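Local coordinates for EscN (Escherichia coli O127:H6, PDB 2OBL), which probably forms part of a bacterial type III secretion system and belongs to the P-loop NTPases, its core domain being related to the alpha and beta subunits of rotary motors, at residues A[20-25]-A[30-35]; A[90-95]-A[100-105]; A[130-135]-A[142-147]; A[195-200]-A[233-238]; A[282-287]-A[340-345]. The protein carries 1 engineered substitution. All blocks are in the same frame, centred on the assembly; numbering follows the deposited sequence.

Interaction 1 of 5, residues A[20-25]-A[30-35]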
# COMPACT_ATOMS: atom_id res chain seq x y z
N GLY A 20 -10.20 1.91 19.12
CA GLY A 20 -9.04 1.36 19.81
C GLY A 20 -9.29 0.30 20.89
O GLY A 20 -8.34 -0.18 21.52
N ARG A 21 -10.54 -0.09 21.07
CA ARG A 21 -10.88 -1.06 22.11
C ARG A 21 -10.66 -2.49 21.63
O ARG A 21 -11.15 -2.87 20.57
CB ARG A 21 -12.34 -0.86 22.57
CG ARG A 21 -12.63 0.54 23.12
CD ARG A 21 -14.07 0.99 22.87
NE ARG A 21 -15.03 0.41 23.81
CZ ARG A 21 -16.01 -0.41 23.47
NH1 ARG A 21 -16.21 -0.74 22.20
NH2 ARG A 21 -16.82 -0.90 24.41
N PRO A 22 -9.89 -3.28 22.38
CA PRO A 22 -9.75 -4.71 22.06
C PRO A 22 -11.10 -5.42 21.86
O PRO A 22 -12.02 -5.24 22.65
CB PRO A 22 -9.01 -5.27 23.28
CG PRO A 22 -8.20 -4.11 23.77
CD PRO A 22 -9.08 -2.90 23.55
N MET A 23 -11.20 -6.22 20.79
CA MET A 23 -12.44 -6.90 20.42
C MET A 23 -12.46 -8.40 20.76
O MET A 23 -13.52 -9.03 20.75
CB MET A 23 -12.70 -6.73 18.92
CG MET A 23 -13.19 -5.34 18.57
SD MET A 23 -13.58 -5.18 16.83
CE MET A 23 -12.03 -5.64 16.11
N GLU A 24 -11.30 -8.97 21.06
CA GLU A 24 -11.27 -10.38 21.42
C GLU A 24 -11.64 -10.49 22.88
O GLU A 24 -11.23 -9.67 23.70
CB GLU A 24 -9.89 -10.97 21.18
CG GLU A 24 -9.48 -10.95 19.71
CD GLU A 24 -7.99 -10.91 19.52
OE1 GLU A 24 -7.35 -9.87 19.82
OE2 GLU A 24 -7.44 -11.93 19.05
N SER A 25 -12.44 -11.48 23.22
CA SER A 25 -12.88 -11.60 24.60
C SER A 25 -11.87 -12.41 25.39
O SER A 25 -11.82 -13.64 25.28
CB SER A 25 -14.27 -12.23 24.67
OG SER A 25 -14.18 -13.64 24.66
N PRO A 30 -5.76 -6.63 28.22
CA PRO A 30 -4.44 -6.08 27.95
C PRO A 30 -4.18 -4.81 28.76
O PRO A 30 -5.11 -4.07 29.08
CB PRO A 30 -4.46 -5.80 26.44
CG PRO A 30 -5.91 -5.82 26.05
CD PRO A 30 -6.62 -6.68 27.03
N TYR A 31 -2.92 -4.62 29.14
CA TYR A 31 -2.48 -3.44 29.87
C TYR A 31 -2.19 -2.30 28.90
O TYR A 31 -1.23 -2.36 28.12
CB TYR A 31 -1.22 -3.79 30.66
CG TYR A 31 -0.62 -2.67 31.47
CD1 TYR A 31 -1.36 -2.00 32.43
CD2 TYR A 31 0.71 -2.30 31.31
CE1 TYR A 31 -0.80 -0.98 33.20
CE2 TYR A 31 1.28 -1.29 32.06
CZ TYR A 31 0.52 -0.63 33.00
OH TYR A 31 1.09 0.38 33.75
N LEU A 32 -3.04 -1.28 28.92
CA LEU A 32 -2.90 -0.14 28.01
C LEU A 32 -2.91 1.14 28.83
O LEU A 32 -3.95 1.80 28.96
CB LEU A 32 -4.03 -0.12 26.99
CG LEU A 32 -4.16 -1.35 26.09
CD1 LEU A 32 -5.40 -1.25 25.23
CD2 LEU A 32 -2.92 -1.54 25.22
N PRO A 33 -1.75 1.51 29.37
CA PRO A 33 -1.64 2.55 30.38
C PRO A 33 -1.66 3.99 29.85
O PRO A 33 -1.81 4.92 30.65
CB PRO A 33 -0.29 2.24 31.04
CG PRO A 33 0.51 1.58 29.99
CD PRO A 33 -0.44 0.93 29.01
N PHE A 34 -1.52 4.17 28.54
CA PHE A 34 -1.37 5.51 27.95
C PHE A 34 -2.58 5.98 27.17
O PHE A 34 -3.15 5.23 26.39
CB PHE A 34 -0.15 5.55 27.02
CG PHE A 34 1.07 4.88 27.57
CD1 PHE A 34 1.65 5.33 28.75
CD2 PHE A 34 1.64 3.80 26.92
CE1 PHE A 34 2.77 4.71 29.26
CE2 PHE A 34 2.76 3.17 27.42
CZ PHE A 34 3.33 3.63 28.60
N GLU A 35 -2.95 7.24 27.35
CA GLU A 35 -3.93 7.86 26.46
C GLU A 35 -3.24 8.77 25.44
O GLU A 35 -2.32 9.52 25.77
CB GLU A 35 -4.94 8.70 27.23
CG GLU A 35 -5.91 7.92 28.08
CD GLU A 35 -6.93 8.84 28.73
OE1 GLU A 35 -6.53 9.87 29.31
OE2 GLU A 35 -8.14 8.53 28.65
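Pro22 lays its pyrrolidine ring against Pro30 and Leu32, three apolar residues at the protein surface. Followed outward, its CB lies 4.2 Å from Pro30 CG, at the margin of contact. The next atom does most of the work: Pro22 CG reaches Pro30 CG at 3.7 Å, the closest approach between the segments. The same Pro22 CG also looks at one methyl of the leucine, Leu32 CD1, at 4.3 Å. The two proline side chains run past each other in opposite directions, so they meet through their CG corners rather than by stacking ring on ring. Leu32 points toward Pro22, and with CG beside the backbone N (chi1 -59°) it presents CD1. These are van der Waals contacts alone, and only about 101 Å² is buried. Pro22 also rests on Ile16, while Pro30 touches Ala10 and Arg14 and Leu32 touches Leu11, so residues of the preceding chain also line the cluster. It belongs to an irregular connection: 20-25 follows the short strand 15-16, which pairs with 127-132 of the main sheet, and 30-35 runs into the start of strand 34-37 of a separate two-stranded antiparallel sheet with 4-7.

Interaction 2 of 5, residues A[90-95]-A[100-105]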
# COMPACT_ATOMS: atom_id res chain seq x y z
N MET A 90 1.15 -10.29 0.84
CA MET A 90 2.56 -10.49 0.50
C MET A 90 3.41 -9.40 1.12
O MET A 90 4.51 -9.64 1.63
CB MET A 90 2.75 -10.46 -1.01
CG MET A 90 2.26 -11.70 -1.70
SD MET A 90 2.49 -11.55 -3.47
CE MET A 90 4.23 -11.19 -3.58
N ILE A 91 2.88 -8.18 1.07
CA ILE A 91 3.59 -7.04 1.62
C ILE A 91 3.75 -7.14 3.14
O ILE A 91 4.84 -6.94 3.67
CB ILE A 91 2.92 -5.68 1.22
CG1 ILE A 91 3.06 -5.44 -0.29
CG2 ILE A 91 3.59 -4.56 1.99
CD1 ILE A 91 2.17 -4.30 -0.83
N CYS A 92 2.66 -7.47 3.84
CA CYS A 92 2.73 -7.61 5.29
C CYS A 92 3.75 -8.68 5.69
O CYS A 92 4.49 -8.51 6.66
CB CYS A 92 1.36 -7.94 5.90
SG CYS A 92 0.16 -6.59 5.86
N ASN A 93 3.80 -9.77 4.93
CA ASN A 93 4.67 -10.89 5.27
C ASN A 93 6.11 -10.67 4.83
O ASN A 93 7.03 -11.27 5.40
CB ASN A 93 4.12 -12.17 4.67
CG ASN A 93 2.80 -12.59 5.29
OD1 ASN A 93 2.54 -12.31 6.45
ND2 ASN A 93 1.97 -13.27 4.51
N GLY A 94 6.31 -9.82 3.83
CA GLY A 94 7.61 -9.62 3.24
C GLY A 94 8.29 -8.32 3.62
O GLY A 94 9.51 -8.21 3.48
N ALA A 95 7.53 -7.34 4.10
CA ALA A 95 8.07 -5.99 4.29
C ALA A 95 9.09 -5.89 5.43
O ALA A 95 8.99 -6.60 6.44
CB ALA A 95 6.95 -4.97 4.50
N ILE A 100 3.61 -3.57 12.12
CA ILE A 100 2.61 -3.26 11.11
C ILE A 100 1.32 -2.86 11.80
O ILE A 100 0.82 -3.57 12.67
CB ILE A 100 2.33 -4.47 10.17
CG1 ILE A 100 3.62 -4.95 9.50
CG2 ILE A 100 1.31 -4.08 9.11
CD1 ILE A 100 3.47 -6.32 8.88
N VAL A 101 0.79 -1.70 11.43
CA VAL A 101 -0.51 -1.29 11.90
C VAL A 101 -1.44 -1.31 10.71
O VAL A 101 -1.26 -0.56 9.75
CB VAL A 101 -0.47 0.11 12.54
CG1 VAL A 101 -1.85 0.53 12.99
CG2 VAL A 101 0.52 0.12 13.71
N LEU A 102 -2.44 -2.19 10.79
CA LEU A 102 -3.41 -2.38 9.72
C LEU A 102 -4.73 -1.73 10.10
O LEU A 102 -5.18 -1.82 11.25
CB LEU A 102 -3.63 -3.87 9.48
CG LEU A 102 -2.69 -4.57 8.52
CD1 LEU A 102 -2.65 -6.06 8.77
CD2 LEU A 102 -3.14 -4.30 7.08
N ALA A 103 -5.32 -1.02 9.14
CA ALA A 103 -6.66 -0.52 9.30
C ALA A 103 -7.48 -1.18 8.21
O ALA A 103 -7.26 -0.92 7.01
CB ALA A 103 -6.71 0.99 9.18
N LEU A 104 -8.38 -2.07 8.62
CA LEU A 104 -9.26 -2.76 7.69
C LEU A 104 -10.66 -2.19 7.84
O LEU A 104 -11.38 -2.50 8.81
CB LEU A 104 -9.25 -4.26 7.97
CG LEU A 104 -7.88 -4.94 7.99
CD1 LEU A 104 -8.02 -6.42 8.28
CD2 LEU A 104 -7.18 -4.71 6.67
N ILE A 105 -11.04 -1.35 6.89
CA ILE A 105 -12.22 -0.51 7.01
C ILE A 105 -13.30 -0.81 5.96
O ILE A 105 -13.05 -0.77 4.75
CB ILE A 105 -11.84 1.00 6.91
CG1 ILE A 105 -10.74 1.36 7.95
CG2 ILE A 105 -13.10 1.89 7.00
CD1 ILE A 105 -10.26 2.81 7.87
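Cys92 and Ile100 face each other with their first torsions set alike: SG of the cysteine (chi1 -71°) and CG1 of the isoleucine (chi1 -57°) both lie beside their own backbone N. From there the isoleucine chain runs on extended (chi2 165°) and delivers its terminal methyl to the last turn of the helix. Ile100 CD1 comes within 4.0 Å of Cys92 CB and closer still, 3.3 Å, to the carbonyl oxygen Cys92 O, so that the methyl is lodged against backbone as much as side chain. The thiol is directed further along the strand. Cys92 SG rests against both branches of the leucine two residues on, at 4.1 Å from Leu102 CD1 and 4.2 Å from Leu102 CD2. One helix residue thus spans two successive inward-facing strand side chains. Phe115 of helix 109-116 and Met165 of strand 161-167 also touch both Cys92 and Leu102, enclosing the pair in the core. Helix 84-94 follows strand 73-78 and a loop that fits a P-loop (Walker A) pattern; the chain then enters strand 99-105, which lies parallel to strand 73-78 in the same mixed sheet. This is a beta-alpha-beta crossover, and the contact lies between the end of its helix and the strand that follows. The chemistry is apolar apart from the methyl against the carbonyl oxygen Cys92 O; the contact is van der Waals, so the pairing depends on close fit in a buried setting and not on directed polar bonds.

Interaction 3 of 5, residues A[130-135]-A[142-147]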
# COMPACT_ATOMS: atom_id res chain seq x y z
N VAL A 130 -6.56 -2.94 13.38
CA VAL A 130 -7.71 -2.08 13.60
C VAL A 130 -8.78 -2.47 12.58
O VAL A 130 -8.60 -2.30 11.38
CB VAL A 130 -7.35 -0.59 13.45
CG1 VAL A 130 -8.61 0.28 13.66
CG2 VAL A 130 -6.23 -0.20 14.42
N VAL A 131 -9.87 -3.04 13.07
CA VAL A 131 -10.88 -3.58 12.16
C VAL A 131 -12.24 -2.97 12.43
O VAL A 131 -12.75 -3.02 13.56
CB VAL A 131 -10.98 -5.11 12.30
CG1 VAL A 131 -12.10 -5.67 11.41
CG2 VAL A 131 -9.63 -5.76 12.02
N THR A 132 -12.83 -2.40 11.38
CA THR A 132 -14.20 -1.89 11.46
C THR A 132 -14.97 -2.30 10.23
O THR A 132 -14.78 -1.73 9.14
CB THR A 132 -14.24 -0.35 11.63
OG1 THR A 132 -13.51 0.28 10.57
CG2 THR A 132 -13.65 0.05 12.96
N THR A 133 -15.84 -3.29 10.38
CA THR A 133 -16.59 -3.82 9.26
C THR A 133 -17.74 -2.92 8.83
O THR A 133 -18.07 -1.93 9.50
CB THR A 133 -17.10 -5.22 9.56
OG1 THR A 133 -17.87 -5.17 10.76
CG2 THR A 133 -15.93 -6.16 9.77
N SER A 134 -18.36 -3.29 7.70
CA SER A 134 -19.39 -2.46 7.08
C SER A 134 -20.58 -2.20 7.99
O SER A 134 -21.26 -1.18 7.86
CB SER A 134 -19.86 -3.08 5.76
OG SER A 134 -20.35 -4.39 5.98
N ASP A 135 -20.84 -3.12 8.92
CA ASP A 135 -22.02 -3.01 9.79
C ASP A 135 -21.84 -1.97 10.89
O ASP A 135 -22.83 -1.53 11.49
CB ASP A 135 -22.35 -4.37 10.42
CG ASP A 135 -21.12 -5.04 11.02
OD1 ASP A 135 -20.20 -5.38 10.25
OD2 ASP A 135 -21.08 -5.24 12.26
N MET A 142 -14.94 5.86 10.27
CA MET A 142 -14.10 7.04 10.07
C MET A 142 -12.97 7.10 11.10
O MET A 142 -11.81 7.35 10.75
CB MET A 142 -14.93 8.31 10.16
CG MET A 142 -14.10 9.57 10.10
SD MET A 142 -15.14 11.01 10.33
CE MET A 142 -13.99 12.31 9.88
N LYS A 143 -13.30 6.87 12.37
CA LYS A 143 -12.29 7.01 13.44
C LYS A 143 -11.17 5.98 13.31
O LYS A 143 -10.04 6.22 13.74
CB LYS A 143 -12.95 6.95 14.83
CG LYS A 143 -13.67 8.25 15.22
CD LYS A 143 -14.55 8.06 16.46
CE LYS A 143 -15.13 9.40 16.94
NZ LYS A 143 -15.59 9.32 18.38
N ALA A 144 -11.48 4.84 12.69
CA ALA A 144 -10.47 3.77 12.54
C ALA A 144 -9.20 4.27 11.87
O ALA A 144 -8.11 3.84 12.22
CB ALA A 144 -11.03 2.57 11.78
N ALA A 145 -9.34 5.17 10.89
CA ALA A 145 -8.19 5.70 10.19
C ALA A 145 -7.28 6.49 11.14
O ALA A 145 -6.05 6.42 11.06
CB ALA A 145 -8.65 6.59 9.05
N PHE A 146 -7.89 7.26 12.03
CA PHE A 146 -7.14 8.07 12.99
C PHE A 146 -6.56 7.20 14.09
O PHE A 146 -5.42 7.38 14.49
CB PHE A 146 -8.03 9.17 13.56
CG PHE A 146 -8.46 10.19 12.55
CD1 PHE A 146 -7.73 11.37 12.39
CD2 PHE A 146 -9.58 9.98 11.75
CE1 PHE A 146 -8.10 12.32 11.44
CE2 PHE A 146 -9.96 10.92 10.80
CZ PHE A 146 -9.22 12.09 10.64
N THR A 147 -7.35 6.24 14.56
CA THR A 147 -6.87 5.29 15.56
C THR A 147 -5.61 4.56 15.08
O THR A 147 -4.59 4.50 15.78
CB THR A 147 -7.96 4.27 15.88
OG1 THR A 147 -9.01 4.92 16.61
CG2 THR A 147 -7.40 3.09 16.69
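Ala144 sets its methyl against both Val130 and Thr132, the two residues of the strand that face the helix. On one side Val130 CG1 approaches Ala144 CB at 3.8 Å and lies 3.9 Å from the carbonyl oxygen Ala144 O. On the other, both branches of Thr132 come up to the same carbon: OG1 is 3.6 Å and CG2 3.8 Å from Ala144 CB. Thr132 is modelled in two conformers, so this forked approach holds for one of them. Val130 has CG1 opposite its backbone N (chi1 179°), and this rotation spreads its two methyls over successive turns, CG1 to the alanine and CG2 to Thr147. The latter pair slant across one another, with Val130 CG2 4.2 Å from Thr147 CG2. Turned so that its methyl faces the valine, Thr147 directs OG1 to the backbone oxygen of Gly18, which satisfies the hydroxyl. The small alanine lets the backbones come close: strand 130-132 and helix 142-147 run almost exactly antiparallel, at 176°, with axes 8.6 Å apart. Strand 127-132 of the core sheet and helix 138-156 follow one another in the nucleotide-binding domain, the helix doubling back over the strand it follows; Ala144 also touches Ile105 on the neighbouring strand. Val130, Ala144 and Thr147 meet through methyls, while Thr132 presents both OG1 and CG2 to Ala144 CB; in the conformer described Thr132 OG1 is buried with no partner in the model, probably at some cost, though the alternate conformer makes this doubtful.

Interaction 4 of 5, residues A[195-200]-A[233-238]. With CA (calcium ion), chain B.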
# COMPACT_ATOMS: atom_id res chain seq x y z
N SER A 195 -15.26 18.52 4.71
CA SER A 195 -14.51 17.88 5.79
C SER A 195 -13.67 16.67 5.35
O SER A 195 -12.57 16.44 5.85
CB SER A 195 -15.42 17.46 6.94
OG SER A 195 -16.45 16.57 6.53
N VAL A 196 -14.20 15.88 4.42
CA VAL A 196 -13.49 14.68 4.00
C VAL A 196 -12.23 15.09 3.24
O VAL A 196 -11.14 14.57 3.49
CB VAL A 196 -14.37 13.76 3.13
CG1 VAL A 196 -13.59 12.50 2.75
CG2 VAL A 196 -15.65 13.38 3.87
N PHE A 197 -12.37 16.05 2.33
CA PHE A 197 -11.21 16.51 1.57
C PHE A 197 -10.11 17.07 2.46
O PHE A 197 -8.95 16.71 2.32
CB PHE A 197 -11.63 17.51 0.50
CG PHE A 197 -12.49 16.91 -0.55
CD1 PHE A 197 -11.96 16.02 -1.47
CD2 PHE A 197 -13.85 17.18 -0.59
CE1 PHE A 197 -12.76 15.43 -2.45
CE2 PHE A 197 -14.65 16.62 -1.56
CZ PHE A 197 -14.11 15.73 -2.49
N SER A 198 -10.48 17.90 3.42
CA SER A 198 -9.47 18.48 4.29
C SER A 198 -8.83 17.44 5.21
O SER A 198 -7.70 17.62 5.66
CB SER A 198 -10.02 19.69 5.05
OG SER A 198 -10.99 19.29 6.00
N SER A 199 -9.51 16.32 5.45
CA SER A 199 -8.96 15.28 6.34
C SER A 199 -7.83 14.50 5.67
O SER A 199 -6.95 13.95 6.35
CB SER A 199 -10.05 14.31 6.83
OG SER A 199 -10.33 13.33 5.82
N LEU A 200 -7.87 14.42 4.34
CA LEU A 200 -6.91 13.58 3.63
C LEU A 200 -5.45 13.99 3.84
O LEU A 200 -4.64 13.16 4.24
CB LEU A 200 -7.23 13.49 2.13
CG LEU A 200 -8.56 12.84 1.75
CD1 LEU A 200 -8.79 12.93 0.24
CD2 LEU A 200 -8.57 11.37 2.21
N GLY A 233 -10.01 9.62 -4.56
CA GLY A 233 -8.83 8.99 -5.20
C GLY A 233 -7.99 10.04 -5.90
O GLY A 233 -6.76 9.98 -5.87
N ASP A 234 -8.67 11.00 -6.53
CA ASP A 234 -7.97 12.05 -7.29
C ASP A 234 -7.13 12.90 -6.35
O ASP A 234 -5.98 13.21 -6.64
CB ASP A 234 -8.93 12.96 -8.08
CG ASP A 234 -9.64 12.24 -9.22
OD1 ASP A 234 -9.34 11.06 -9.47
OD2 ASP A 234 -10.51 12.85 -9.85
N GLU A 235 -7.70 13.30 -5.23
CA GLU A 235 -6.98 14.11 -4.27
C GLU A 235 -5.78 13.33 -3.72
O GLU A 235 -4.72 13.89 -3.54
CB GLU A 235 -7.88 14.62 -3.13
CG GLU A 235 -9.01 15.56 -3.60
CD GLU A 235 -8.52 16.77 -4.39
OE1 GLU A 235 -7.39 17.24 -4.13
OE2 GLU A 235 -9.29 17.29 -5.24
N VAL A 236 -5.98 12.04 -3.47
CA VAL A 236 -4.92 11.18 -2.97
C VAL A 236 -3.78 11.09 -3.99
O VAL A 236 -2.61 11.24 -3.64
CB VAL A 236 -5.49 9.79 -2.61
CG1 VAL A 236 -4.38 8.78 -2.36
CG2 VAL A 236 -6.40 9.91 -1.36
N ARG A 237 -4.13 10.91 -5.26
CA ARG A 237 -3.10 10.90 -6.33
C ARG A 237 -2.16 12.08 -6.24
O ARG A 237 -0.95 11.97 -6.46
CB ARG A 237 -3.75 10.89 -7.72
CG ARG A 237 -4.34 9.55 -8.10
CD ARG A 237 -4.76 9.63 -9.56
NE ARG A 237 -5.33 8.37 -10.05
CZ ARG A 237 -4.65 7.48 -10.76
NH1 ARG A 237 -3.36 7.67 -11.04
NH2 ARG A 237 -5.25 6.37 -11.17
N SER A 238 -2.74 13.24 -5.97
CA SER A 238 -1.98 14.49 -5.95
C SER A 238 -1.12 14.66 -4.69
O SER A 238 -0.24 15.53 -4.66
CB SER A 238 -2.93 15.68 -6.14
OG SER A 238 -3.41 15.72 -7.48
CA CA B . -10.80 11.04 -11.47
O HOH W 1 -11.50 9.16 -10.04
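The Phe197 ring meets the Glu235 side chain through CG, with the ring and carboxylate planes 87° apart. This aliphatic carbon, Glu235 CG, approaches obliquely, 3.7 Å from Phe197 CD1 and 3.9 Å from Phe197 CE1. Arg189 adds a cation-pi contact to the same ring, and its guanidinium also forms a long, weak ion pair with the Glu235 carboxylate. With CG beside the backbone N (chi1 -63°) the glutamate sets CG against the ring, and the bend at chi2 then turns the carboxylate. One turn along, Leu200 crosses the glutamate at about a right angle, placing its methyl CD1 3.9 Å from Glu235 CB. That same Leu200 CD1 reaches Val236 CG2 at 4.2 Å, so a single leucine methyl touches two successive residues of the facing helix. Helices 195-200 and 233-238 run roughly the same way, crossing at -23° with axes 10.4 Å apart. Within the first, Ser199 OG bonds back to the carbonyl oxygen Val196 O at 2.8 Å and is held also by Tyr172. Next to Glu235, Asp234 serves the calcium ion: both its carboxylate oxygens bind the metal, OD1 at 2.5 Å from the calcium, with a water molecule and Asn229 as further ligands. Chemically the helix 233-238 is therefore two-sided. Its acidic Asp234 is given over to the cation, whose charge probably offsets that of the carboxylate, while Glu235 lends carbon to an apolar seam and keeps its charged end near Arg189.

Interaction 5 of 5, residues A[282-287]-A[340-345]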
# COMPACT_ATOMS: atom_id res chain seq x y z
N ALA A 282 15.03 0.98 -15.49
CA ALA A 282 14.53 1.77 -16.62
C ALA A 282 14.50 0.93 -17.89
O ALA A 282 13.55 1.00 -18.67
CB ALA A 282 15.39 3.01 -16.83
N GLU A 283 15.55 0.13 -18.10
CA GLU A 283 15.59 -0.77 -19.24
C GLU A 283 14.51 -1.84 -19.12
O GLU A 283 13.82 -2.12 -20.10
CB GLU A 283 16.98 -1.41 -19.39
CG GLU A 283 16.99 -2.52 -20.43
CD GLU A 283 18.35 -2.81 -21.01
OE1 GLU A 283 19.37 -2.60 -20.31
OE2 GLU A 283 18.40 -3.24 -22.19
N CYS A 284 14.34 -2.42 -17.93
CA CYS A 284 13.32 -3.45 -17.73
C CYS A 284 11.95 -2.89 -18.07
O CYS A 284 11.14 -3.55 -18.73
CB CYS A 284 13.34 -4.01 -16.30
SG CYS A 284 12.30 -5.49 -16.09
N LYS A 285 11.67 -1.67 -17.61
CA LYS A 285 10.39 -1.03 -17.90
C LYS A 285 10.17 -0.84 -19.40
O LYS A 285 9.09 -1.10 -19.93
CB LYS A 285 10.29 0.31 -17.18
CG LYS A 285 9.96 0.21 -15.70
CD LYS A 285 9.99 1.57 -15.05
CE LYS A 285 10.85 1.53 -13.82
NZ LYS A 285 11.19 2.90 -13.34
N LYS A 286 11.22 -0.40 -20.09
CA LYS A 286 11.15 -0.20 -21.53
C LYS A 286 10.92 -1.53 -22.23
O LYS A 286 10.13 -1.62 -23.17
CB LYS A 286 12.41 0.50 -22.04
CG LYS A 286 12.40 2.00 -21.80
CD LYS A 286 13.81 2.58 -21.68
CE LYS A 286 13.77 4.05 -21.27
NZ LYS A 286 15.13 4.68 -21.22
N LEU A 287 11.59 -2.57 -21.74
CA LEU A 287 11.44 -3.89 -22.33
C LEU A 287 10.01 -4.40 -22.16
O LEU A 287 9.41 -4.91 -23.10
CB LEU A 287 12.45 -4.88 -21.76
CG LEU A 287 13.91 -4.66 -22.19
CD1 LEU A 287 14.80 -5.70 -21.56
CD2 LEU A 287 14.05 -4.69 -23.71
N GLU A 340 19.91 -8.64 -7.89
CA GLU A 340 20.71 -9.52 -8.75
C GLU A 340 19.86 -10.06 -9.91
O GLU A 340 20.32 -10.16 -11.05
CB GLU A 340 21.33 -10.66 -7.94
CG GLU A 340 22.42 -10.18 -6.97
CD GLU A 340 23.14 -11.31 -6.26
OE1 GLU A 340 22.78 -12.49 -6.47
OE2 GLU A 340 24.08 -11.02 -5.49
N SER A 341 18.61 -10.39 -9.60
CA SER A 341 17.70 -10.94 -10.61
C SER A 341 17.32 -9.90 -11.66
O SER A 341 17.19 -10.22 -12.84
CB SER A 341 16.44 -11.51 -9.94
OG SER A 341 16.79 -12.65 -9.15
N LEU A 342 17.14 -8.65 -11.23
CA LEU A 342 16.84 -7.55 -12.15
C LEU A 342 17.93 -7.38 -13.21
O LEU A 342 17.65 -7.25 -14.41
CB LEU A 342 16.66 -6.25 -11.38
CG LEU A 342 16.49 -4.97 -12.21
CD1 LEU A 342 15.23 -5.04 -13.08
CD2 LEU A 342 16.43 -3.77 -11.29
N PHE A 343 19.18 -7.36 -12.77
CA PHE A 343 20.29 -7.21 -13.70
C PHE A 343 20.30 -8.34 -14.74
O PHE A 343 20.57 -8.11 -15.92
CB PHE A 343 21.62 -7.13 -12.96
CG PHE A 343 21.90 -5.77 -12.39
CD1 PHE A 343 22.85 -4.95 -12.95
CD2 PHE A 343 21.20 -5.31 -11.29
CE1 PHE A 343 23.11 -3.70 -12.42
CE2 PHE A 343 21.45 -4.06 -10.76
CZ PHE A 343 22.40 -3.26 -11.32
N LYS A 344 19.98 -9.54 -14.29
CA LYS A 344 19.89 -10.70 -15.17
C LYS A 344 18.81 -10.57 -16.26
O LYS A 344 19.02 -10.99 -17.39
CB LYS A 344 19.67 -11.99 -14.36
CG LYS A 344 20.87 -12.42 -13.50
CD LYS A 344 22.18 -12.38 -14.27
CE LYS A 344 23.35 -12.90 -13.41
NZ LYS A 344 23.27 -12.30 -12.05
N VAL A 345 17.67 -9.97 -15.93
CA VAL A 345 16.57 -9.86 -16.90
C VAL A 345 16.79 -8.79 -17.98
O VAL A 345 16.15 -8.81 -19.02
CB VAL A 345 15.17 -9.68 -16.24
CG1 VAL A 345 14.91 -10.74 -15.18
CG2 VAL A 345 15.02 -8.28 -15.65
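Cys284 is the central residue here, touching Leu342 and Val345 on the final helix. Its CB meets Leu342 CD1 at 3.9 Å, and its sulfur, SG, meets Val345 CG2 at the same distance of 3.9 Å. CB faces the leucine because the residue points at the other helix; the thiol lies opposite the backbone N (chi1 -169°), a rotation that brings SG to the valine. Beyond this pair Leu287, one turn further along, brings CD1 to 4.2 Å from the carbonyl oxygen Val345 O, close to the helix end. Leu342 reaches across with CG extended away from its backbone N (chi1 173°) and then bends at chi2, so that CD1 becomes the touching branch. A second shell closes round the four residues: Leu65 touches both Cys284 and Leu342, Phe324 covers Leu342 and Val345, and Ile321 packs on Leu287. Further out, Glu283 is held by salt bridges to Lys313 and Arg279. The two segments' axes pass 9.9 Å apart at 51°, too steep a crossing for the helices to stay side by side for long, which fits the small patch of about 123 Å². In the all-helical C-terminal region, helix 335-345 thus ends against helix 275-290, with helix 318-325 flanking both and helix 60-65 closing the cysteine-leucine side.

How the interactions relate
The five contacts follow one another along the chain in numerical order, none nested in another. Interactions 2 and 3 share the main mixed sheet, where strands 99-105 and 127-132 are parallel neighbours, probably joined by backbone hydrogen bonds between Val130 and both Leu102 and Leu104. Interaction 1 touches interaction 3: Met23 packs on strand residue Val131 and Gly20 on Thr147 of helix 138-156. Interaction 4 is also in the nucleotide-binding domain, its centre about 18 Å from that of interaction 3 without touching it. Interaction 5 lies apart in the C-terminal helices, about 47 Å centre to centre from interaction 1, so the contacts span the molecule from N-terminal loops through core to helical end.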